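Local coordinates for protein N-acetylgalactosaminyltransferase 7 (Homo sapiens, PDB 6IWR) that belongs to the glycosyltransferases and joins a GT-A-type domain to a ricin-type beta-trefoil lectin domain in one chain, at residues Glu476-Glu481 / Glu590-His595; Asn74-Glu79 / Ala247-Ala252; Met300-Val305 / Gly354-Ile359. One frame throughout, in Å; residues are numbered along the deposited sequence.

Contact 1: Glu476-Glu481 / Glu590-His595; sequences EIRGFE and EMNNIH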
# COMPACT_ATOMS: atom_id res chain seq x y z
N GLU A 476 -0.70 -3.20 24.27
CA GLU A 476 -1.70 -4.04 23.64
C GLU A 476 -3.05 -3.84 24.33
O GLU A 476 -3.13 -3.52 25.52
CB GLU A 476 -1.29 -5.51 23.73
CG GLU A 476 -1.37 -6.08 25.15
CD GLU A 476 -0.97 -7.54 25.26
OE1 GLU A 476 -1.14 -8.12 26.35
OE2 GLU A 476 -0.49 -8.13 24.26
N ILE A 477 -4.12 -4.03 23.57
CA ILE A 477 -5.46 -4.10 24.12
C ILE A 477 -5.91 -5.54 23.98
O ILE A 477 -6.37 -5.97 22.91
CB ILE A 477 -6.43 -3.12 23.44
CG1 ILE A 477 -5.91 -1.69 23.61
CG2 ILE A 477 -7.81 -3.25 24.06
CD1 ILE A 477 -6.75 -0.62 22.91
N ARG A 478 -5.73 -6.31 25.04
CA ARG A 478 -5.89 -7.75 25.02
C ARG A 478 -7.22 -8.13 25.66
O ARG A 478 -7.66 -7.51 26.62
CB ARG A 478 -4.73 -8.42 25.76
CG ARG A 478 -4.87 -9.92 25.92
CD ARG A 478 -3.81 -10.42 26.87
NE ARG A 478 -2.50 -10.38 26.24
CZ ARG A 478 -1.90 -11.43 25.68
NH1 ARG A 478 -0.70 -11.28 25.11
NH2 ARG A 478 -2.48 -12.61 25.66
N GLY A 479 -7.85 -9.16 25.12
CA GLY A 479 -9.09 -9.66 25.71
C GLY A 479 -8.80 -10.37 27.03
O GLY A 479 -7.96 -11.28 27.09
N PHE A 480 -9.48 -9.94 28.09
CA PHE A 480 -9.20 -10.42 29.45
C PHE A 480 -9.17 -11.94 29.48
O PHE A 480 -10.16 -12.59 29.14
CB PHE A 480 -10.26 -9.87 30.42
CG PHE A 480 -10.03 -10.27 31.87
CD1 PHE A 480 -8.90 -9.83 32.56
CD2 PHE A 480 -10.95 -11.09 32.54
CE1 PHE A 480 -8.68 -10.19 33.89
CE2 PHE A 480 -10.75 -11.47 33.89
CZ PHE A 480 -9.61 -11.01 34.56
N GLU A 481 -8.04 -12.50 29.91
CA GLU A 481 -7.90 -13.95 30.04
C GLU A 481 -8.11 -14.63 28.69
O GLU A 481 -8.65 -15.74 28.61
CB GLU A 481 -8.87 -14.51 31.09
CG GLU A 481 -8.97 -13.66 32.36
CD GLU A 481 -9.51 -14.41 33.58
OE1 GLU A 481 -8.81 -14.42 34.63
OE2 GLU A 481 -10.64 -14.97 33.50
N GLU A 590 -7.78 -5.81 28.93
CA GLU A 590 -6.62 -5.27 29.61
C GLU A 590 -5.79 -4.43 28.64
O GLU A 590 -5.79 -4.65 27.42
CB GLU A 590 -5.72 -6.37 30.22
CG GLU A 590 -6.03 -7.80 29.88
CD GLU A 590 -5.11 -8.77 30.63
OE1 GLU A 590 -4.25 -8.29 31.38
OE2 GLU A 590 -5.25 -10.01 30.50
N MET A 591 -5.05 -3.47 29.20
CA MET A 591 -4.06 -2.73 28.42
C MET A 591 -2.70 -2.93 29.07
O MET A 591 -2.43 -2.38 30.14
CB MET A 591 -4.40 -1.25 28.29
CG MET A 591 -3.64 -0.52 27.17
SD MET A 591 -4.27 1.18 26.97
CE MET A 591 -4.05 1.50 25.22
N ASN A 592 -1.86 -3.69 28.41
CA ASN A 592 -0.57 -4.10 28.94
C ASN A 592 0.52 -3.42 28.14
O ASN A 592 0.46 -3.39 26.91
CB ASN A 592 -0.43 -5.61 28.88
CG ASN A 592 -1.61 -6.29 29.48
OD1 ASN A 592 -1.93 -6.03 30.62
ND2 ASN A 592 -2.30 -7.12 28.70
N ASN A 593 1.49 -2.87 28.85
CA ASN A 593 2.65 -2.32 28.17
C ASN A 593 3.36 -3.43 27.43
O ASN A 593 3.58 -4.52 27.97
CB ASN A 593 3.64 -1.67 29.15
CG ASN A 593 3.06 -0.48 29.87
OD1 ASN A 593 3.51 -0.16 30.96
ND2 ASN A 593 2.04 0.15 29.28
N ILE A 594 3.72 -3.14 26.20
CA ILE A 594 4.61 -4.00 25.45
C ILE A 594 5.99 -3.36 25.49
O ILE A 594 6.17 -2.21 25.08
CB ILE A 594 4.11 -4.20 24.02
CG1 ILE A 594 2.72 -4.80 24.11
CG2 ILE A 594 5.03 -5.13 23.28
CD1 ILE A 594 2.67 -6.02 24.98
N HIS A 595 6.96 -4.10 26.01
CA HIS A 595 8.33 -3.63 26.14
C HIS A 595 9.19 -4.25 25.05
O HIS A 595 9.15 -5.46 24.83
CB HIS A 595 8.90 -3.96 27.52
CG HIS A 595 8.66 -2.90 28.55
ND1 HIS A 595 7.60 -2.02 28.47
CD2 HIS A 595 9.33 -2.58 29.68
CE1 HIS A 595 7.62 -1.21 29.52
NE2 HIS A 595 8.66 -1.53 30.27
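Arg478 and Glu590 anchor two short antiparallel strands, 476-479 and 590-592, through a reciprocal pair of backbone bonds: Arg478 N to Glu590 O at 2.9 Å and Glu590 N to Arg478 O at 2.9 Å. The next hydrogen-bonded pair, Glu476 with Asn592, adds Asn592 N to Glu476 O at 3.2 Å. Between them lies the non-hydrogen-bonded pair Ile477 and Met591.

Polar side chains gather on the face that carries Glu476, Arg478, Glu590 and Asn592. The Asn592 amide donates ND2 to Glu476 OE1 at 2.8 Å, nearly straight (161°) and on the anti lone pair, while carboxylate and amide planes stand 65° apart. Arg478 takes the same carboxylate side-on, a salt bridge whose NE reaches Glu476 OE1 at 2.6 Å from above the carboxylate plane, with NH1 on OE2. Two donors thus grip OE1 and would be expected to favour a charged Glu476. The Arg478 chain, bent at chi3, also runs alongside Glu590, pointing the same way.

Apolar contact belongs to the reverse face, where the Met591 CE methyl meets Ile477 CG1 at 4.0 Å and both side chains reach Phe511. Beyond the strand, Ile594 lays CD1 across Glu476, 3.9 Å from OE2.

Such pairing of an early strand with the last one is consistent with the way the ricin-type beta-trefoil brings the two ends of its chain together.

Contact 2: Asn74-Glu79 / Ala247-Ala252; sequences NFEPKE and AVNWYA
Phe75, on the long N-terminal loop between strand 66-67 and helix 103-113, packs against Asn249 and Ala252, where the chain of the GT-A-type domain leads into helix 251-260. This outer edge of the GT-A-type fold shows how an irregular chain can be held without any hydrogen bond between the two segments.

From its CB outward, Phe75 meets the other segment mainly with the near half of its side chain. CB lies 3.2 Å from Asn249 OD1, a carbon-oxygen contact. CG comes next, 3.9 Å from Ala252 CB, and CD1 and CD2 flank the same methyl, the former at 4.1 Å from Ala252 CB. The methyl therefore sits over one face of the ring, 4.1 Å from the Phe75 ring centroid and 16° off the normal, a CH-pi contact displaced toward the rim at CG. CE1, CE2 and CZ are somewhat farther from it.

Asn249 comes in beside this with CG anti to its backbone N (chi1 -171°), which carries the amide out to Phe75; there its plane is only 10° from that of the ring. Asn249 CG also lies 3.3 Å from Phe75 O. Glu76 bends at chi2 and brings its carboxylate near Asn249 and Val248, but its strong partner is Arg133, which forms a salt bridge with OE1 and also touches Val248 and Asn249.

Farther along the loop, the Pro77 ring crosses Val248 obliquely, with Pro77 CD 3.9 Å from Val248 CG2.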
# COMPACT_ATOMS: atom_id res chain seq x y z
N ASN A 74 26.66 38.76 -10.18
CA ASN A 74 27.90 38.36 -10.82
C ASN A 74 28.13 36.88 -10.91
O ASN A 74 29.03 36.46 -11.59
CB ASN A 74 29.08 38.99 -10.10
CG ASN A 74 28.98 38.87 -8.61
OD1 ASN A 74 27.90 38.85 -8.05
ND2 ASN A 74 30.11 38.80 -7.95
N PHE A 75 27.34 36.08 -10.22
CA PHE A 75 27.45 34.64 -10.41
C PHE A 75 26.33 34.09 -11.27
O PHE A 75 26.12 32.88 -11.32
CB PHE A 75 27.48 33.92 -9.06
CG PHE A 75 28.80 34.04 -8.36
CD1 PHE A 75 29.13 35.20 -7.68
CD2 PHE A 75 29.72 33.01 -8.41
CE1 PHE A 75 30.35 35.32 -7.03
CE2 PHE A 75 30.94 33.12 -7.78
CZ PHE A 75 31.26 34.28 -7.09
N GLU A 76 25.61 34.95 -11.95
CA GLU A 76 24.63 34.49 -12.90
C GLU A 76 25.32 34.12 -14.20
O GLU A 76 26.03 34.95 -14.76
CB GLU A 76 23.59 35.55 -13.17
CG GLU A 76 22.31 34.92 -13.60
CD GLU A 76 21.71 34.15 -12.48
OE1 GLU A 76 20.87 33.26 -12.75
OE2 GLU A 76 22.09 34.43 -11.31
N PRO A 77 25.14 32.92 -14.71
CA PRO A 77 25.70 32.62 -16.03
C PRO A 77 25.31 33.68 -17.04
O PRO A 77 24.17 34.16 -17.07
CB PRO A 77 25.11 31.24 -16.37
CG PRO A 77 24.83 30.63 -15.03
CD PRO A 77 24.40 31.77 -14.15
N LYS A 78 26.28 34.08 -17.87
CA LYS A 78 26.05 35.14 -18.85
C LYS A 78 25.11 34.70 -19.97
O LYS A 78 24.20 35.45 -20.36
CB LYS A 78 27.40 35.59 -19.42
CG LYS A 78 28.58 35.34 -18.48
CD LYS A 78 29.88 35.29 -19.27
CE LYS A 78 29.71 34.39 -20.49
NZ LYS A 78 30.71 34.67 -21.55
N GLU A 79 25.31 33.50 -20.52
CA GLU A 79 24.49 33.04 -21.63
C GLU A 79 23.88 31.68 -21.34
O GLU A 79 24.45 30.90 -20.57
CB GLU A 79 25.32 32.96 -22.92
CG GLU A 79 24.99 34.04 -23.92
CD GLU A 79 26.17 34.95 -24.15
OE1 GLU A 79 25.96 36.17 -24.33
OE2 GLU A 79 27.30 34.42 -24.15
N ALA A 247 21.03 23.26 -9.01
CA ALA A 247 20.55 24.36 -9.86
C ALA A 247 21.68 25.31 -10.26
O ALA A 247 22.81 25.20 -9.79
CB ALA A 247 19.47 25.14 -9.13
N VAL A 248 21.37 26.31 -11.12
CA VAL A 248 22.44 27.21 -11.56
C VAL A 248 22.63 28.30 -10.53
O VAL A 248 21.67 28.79 -9.93
CB VAL A 248 22.21 27.80 -12.98
CG1 VAL A 248 21.39 26.87 -13.88
CG2 VAL A 248 21.68 29.23 -12.96
N ASN A 249 23.89 28.67 -10.33
CA ASN A 249 24.32 29.57 -9.26
C ASN A 249 23.77 29.12 -7.91
O ASN A 249 23.13 29.89 -7.19
CB ASN A 249 23.92 31.01 -9.55
CG ASN A 249 24.54 31.96 -8.57
OD1 ASN A 249 25.57 31.65 -7.98
ND2 ASN A 249 23.93 33.12 -8.38
N TRP A 250 24.03 27.84 -7.58
CA TRP A 250 23.66 27.31 -6.27
C TRP A 250 24.70 27.59 -5.22
O TRP A 250 24.39 27.56 -4.03
CB TRP A 250 23.45 25.79 -6.30
CG TRP A 250 24.72 25.03 -6.56
CD1 TRP A 250 25.41 24.99 -7.75
CD2 TRP A 250 25.46 24.19 -5.64
NE1 TRP A 250 26.52 24.17 -7.62
CE2 TRP A 250 26.58 23.67 -6.35
CE3 TRP A 250 25.27 23.81 -4.30
CZ2 TRP A 250 27.51 22.81 -5.76
CZ3 TRP A 250 26.21 22.94 -3.71
CH2 TRP A 250 27.32 22.46 -4.45
N TYR A 251 25.93 27.89 -5.65
CA TYR A 251 27.06 27.86 -4.75
C TYR A 251 27.18 29.15 -3.94
O TYR A 251 27.35 29.11 -2.72
CB TYR A 251 28.34 27.59 -5.54
CG TYR A 251 29.52 27.39 -4.63
CD1 TYR A 251 29.81 26.13 -4.13
CD2 TYR A 251 30.32 28.48 -4.23
CE1 TYR A 251 30.88 25.94 -3.27
CE2 TYR A 251 31.39 28.30 -3.37
CZ TYR A 251 31.66 27.02 -2.89
OH TYR A 251 32.71 26.81 -2.03
N ALA A 252 27.14 30.30 -4.60
CA ALA A 252 27.36 31.56 -3.89
C ALA A 252 26.29 31.82 -2.84
O ALA A 252 26.63 32.06 -1.67
CB ALA A 252 27.47 32.71 -4.90

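Contact 3: Met300-Val305 / Gly354-Ile359; sequences MLWKRV and GENFEI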
# COMPACT_ATOMS: atom_id res chain seq x y z
N MET A 300 8.68 13.07 16.56
CA MET A 300 9.91 13.43 15.88
C MET A 300 9.91 13.00 14.41
O MET A 300 10.95 12.70 13.85
CB MET A 300 11.15 12.88 16.59
CG MET A 300 12.40 13.63 16.18
SD MET A 300 13.96 13.13 16.94
CE MET A 300 14.17 14.33 18.23
N LEU A 301 8.74 12.98 13.79
CA LEU A 301 8.66 12.85 12.35
C LEU A 301 8.85 14.21 11.69
O LEU A 301 8.28 15.22 12.12
CB LEU A 301 7.31 12.26 11.93
CG LEU A 301 7.08 10.87 12.51
CD1 LEU A 301 5.78 10.33 11.96
CD2 LEU A 301 8.28 9.93 12.24
N TRP A 302 9.68 14.22 10.65
CA TRP A 302 9.94 15.42 9.88
C TRP A 302 8.65 16.02 9.32
O TRP A 302 7.81 15.30 8.79
CB TRP A 302 10.90 15.05 8.75
CG TRP A 302 10.99 16.05 7.70
CD1 TRP A 302 10.38 16.02 6.47
CD2 TRP A 302 11.72 17.28 7.75
NE1 TRP A 302 10.70 17.15 5.77
CE2 TRP A 302 11.52 17.93 6.53
CE3 TRP A 302 12.54 17.88 8.71
CZ2 TRP A 302 12.10 19.16 6.25
CZ3 TRP A 302 13.11 19.10 8.43
CH2 TRP A 302 12.89 19.72 7.20
N LYS A 303 8.52 17.34 9.41
CA LYS A 303 7.35 18.08 8.95
C LYS A 303 7.80 19.43 8.39
O LYS A 303 8.87 19.95 8.75
CB LYS A 303 6.33 18.34 10.08
CG LYS A 303 5.70 17.12 10.74
CD LYS A 303 4.68 16.41 9.86
CE LYS A 303 4.12 15.17 10.55
NZ LYS A 303 3.26 14.32 9.64
N ARG A 304 6.99 20.01 7.51
CA ARG A 304 7.32 21.32 6.94
C ARG A 304 6.18 22.31 7.20
O ARG A 304 5.01 21.96 7.09
CB ARG A 304 7.62 21.23 5.44
CG ARG A 304 8.87 20.40 5.12
CD ARG A 304 9.00 20.09 3.62
NE ARG A 304 9.52 21.23 2.85
CZ ARG A 304 8.81 21.96 1.98
NH1 ARG A 304 7.52 21.66 1.76
NH2 ARG A 304 9.38 22.97 1.34
N VAL A 305 6.53 23.54 7.56
CA VAL A 305 5.49 24.53 7.82
C VAL A 305 5.82 25.79 7.04
O VAL A 305 7.00 26.06 6.76
CB VAL A 305 5.33 24.82 9.32
CG1 VAL A 305 5.06 23.53 10.11
CG2 VAL A 305 6.56 25.57 9.84
N GLY A 354 17.20 10.25 13.47
CA GLY A 354 17.13 11.69 13.43
C GLY A 354 18.46 12.36 13.66
O GLY A 354 18.60 13.12 14.59
N GLU A 355 19.43 12.12 12.79
CA GLU A 355 20.65 12.90 12.75
C GLU A 355 20.33 14.31 12.35
O GLU A 355 20.98 15.23 12.77
CB GLU A 355 21.68 12.33 11.78
CG GLU A 355 21.21 11.17 10.96
CD GLU A 355 20.43 11.58 9.75
OE1 GLU A 355 20.90 12.46 9.02
OE2 GLU A 355 19.36 11.01 9.52
N ASN A 356 19.37 14.47 11.47
CA ASN A 356 19.03 15.77 10.96
C ASN A 356 18.57 16.68 12.08
O ASN A 356 18.90 17.84 12.12
CB ASN A 356 17.96 15.66 9.88
CG ASN A 356 16.68 15.03 10.38
OD1 ASN A 356 16.69 13.93 10.88
ND2 ASN A 356 15.58 15.72 10.23
N PHE A 357 17.78 16.13 12.97
CA PHE A 357 17.35 16.81 14.16
C PHE A 357 18.46 17.11 15.15
O PHE A 357 18.52 18.18 15.69
CB PHE A 357 16.21 16.04 14.81
CG PHE A 357 15.00 15.93 13.94
CD1 PHE A 357 14.43 17.05 13.40
CD2 PHE A 357 14.44 14.71 13.67
CE1 PHE A 357 13.32 16.96 12.60
CE2 PHE A 357 13.33 14.61 12.88
CZ PHE A 357 12.77 15.74 12.35
N GLU A 358 19.34 16.14 15.36
CA GLU A 358 20.43 16.27 16.31
C GLU A 358 21.42 17.39 15.97
O GLU A 358 21.78 18.15 16.84
CB GLU A 358 21.17 14.95 16.38
CG GLU A 358 22.01 14.78 17.62
CD GLU A 358 23.49 14.79 17.35
OE1 GLU A 358 23.89 14.56 16.21
OE2 GLU A 358 24.25 15.02 18.28
N ILE A 359 21.82 17.49 14.71
CA ILE A 359 22.69 18.56 14.26
C ILE A 359 21.96 19.90 14.29
O ILE A 359 22.56 20.93 14.63
CB ILE A 359 23.26 18.23 12.86
CG1 ILE A 359 24.40 19.18 12.48
CG2 ILE A 359 22.17 18.32 11.80
CD1 ILE A 359 25.63 19.00 13.29
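With CG anti to the backbone N (chi1 -161°), the Met300 chain runs along the Phe357 ring, while Phe357, its own CG beside the backbone N (chi1 -62°), reaches off helix 355-365 to meet it. The site lies within the GT-A-type domain, where the loop leading into the hairpin strand 302-306 abuts the first turn of that helix. Gly354 is the N-cap, and its O accepts from Glu358 N.

The two side chains slide past each other in opposite directions. Met300 CG is 3.4 Å from Phe357 CD2, and SD lies 4.7 Å from the centroid of the Phe357 ring, a Met-aromatic contact approached obliquely, 54° off the normal. Tyr405, Val408 and Val409 of helix 400-412 also touch Met300, wedging it between two helices.

The far end of the phenyl ring meets the strand itself. Trp302 CA stands at the ring's edge, 3.8 Å from Phe357 CZ, and the indole is approached at its own edge, CE3 to Phe357 CE1 4.1 Å. The Trp302 side chain is about 11 Å from the bound manganese(II) ion.

Asn356 packs beside both aromatics, its amide held by a hydrogen bond from ND2 to Met327 O. That same ND2 lies 3.3 Å above the Phe357 ring plane, over its centre, and 4.0 Å from Trp302 CE3.

Read from the N terminus, the three contacts follow one another in series, none nested in or crossing another. Contact 2 comes first, closing a span of 167 residues that takes in much of the GT-A-type domain and fastening the N-terminal loop to its outer edge. Contact 3 then closes a 48-residue loop near the centre of the chain, tying a hairpin strand to a helix start. Contact 1 is last: its 108 intervening residues, rich in strand and devoid of helix, make up most of the lectin domain. Contacts 1 and 2 lie on opposite sides of the chain's centre, their centres 60 Å apart, that of contact 3 lying about 32 and 30 Å away, respectively.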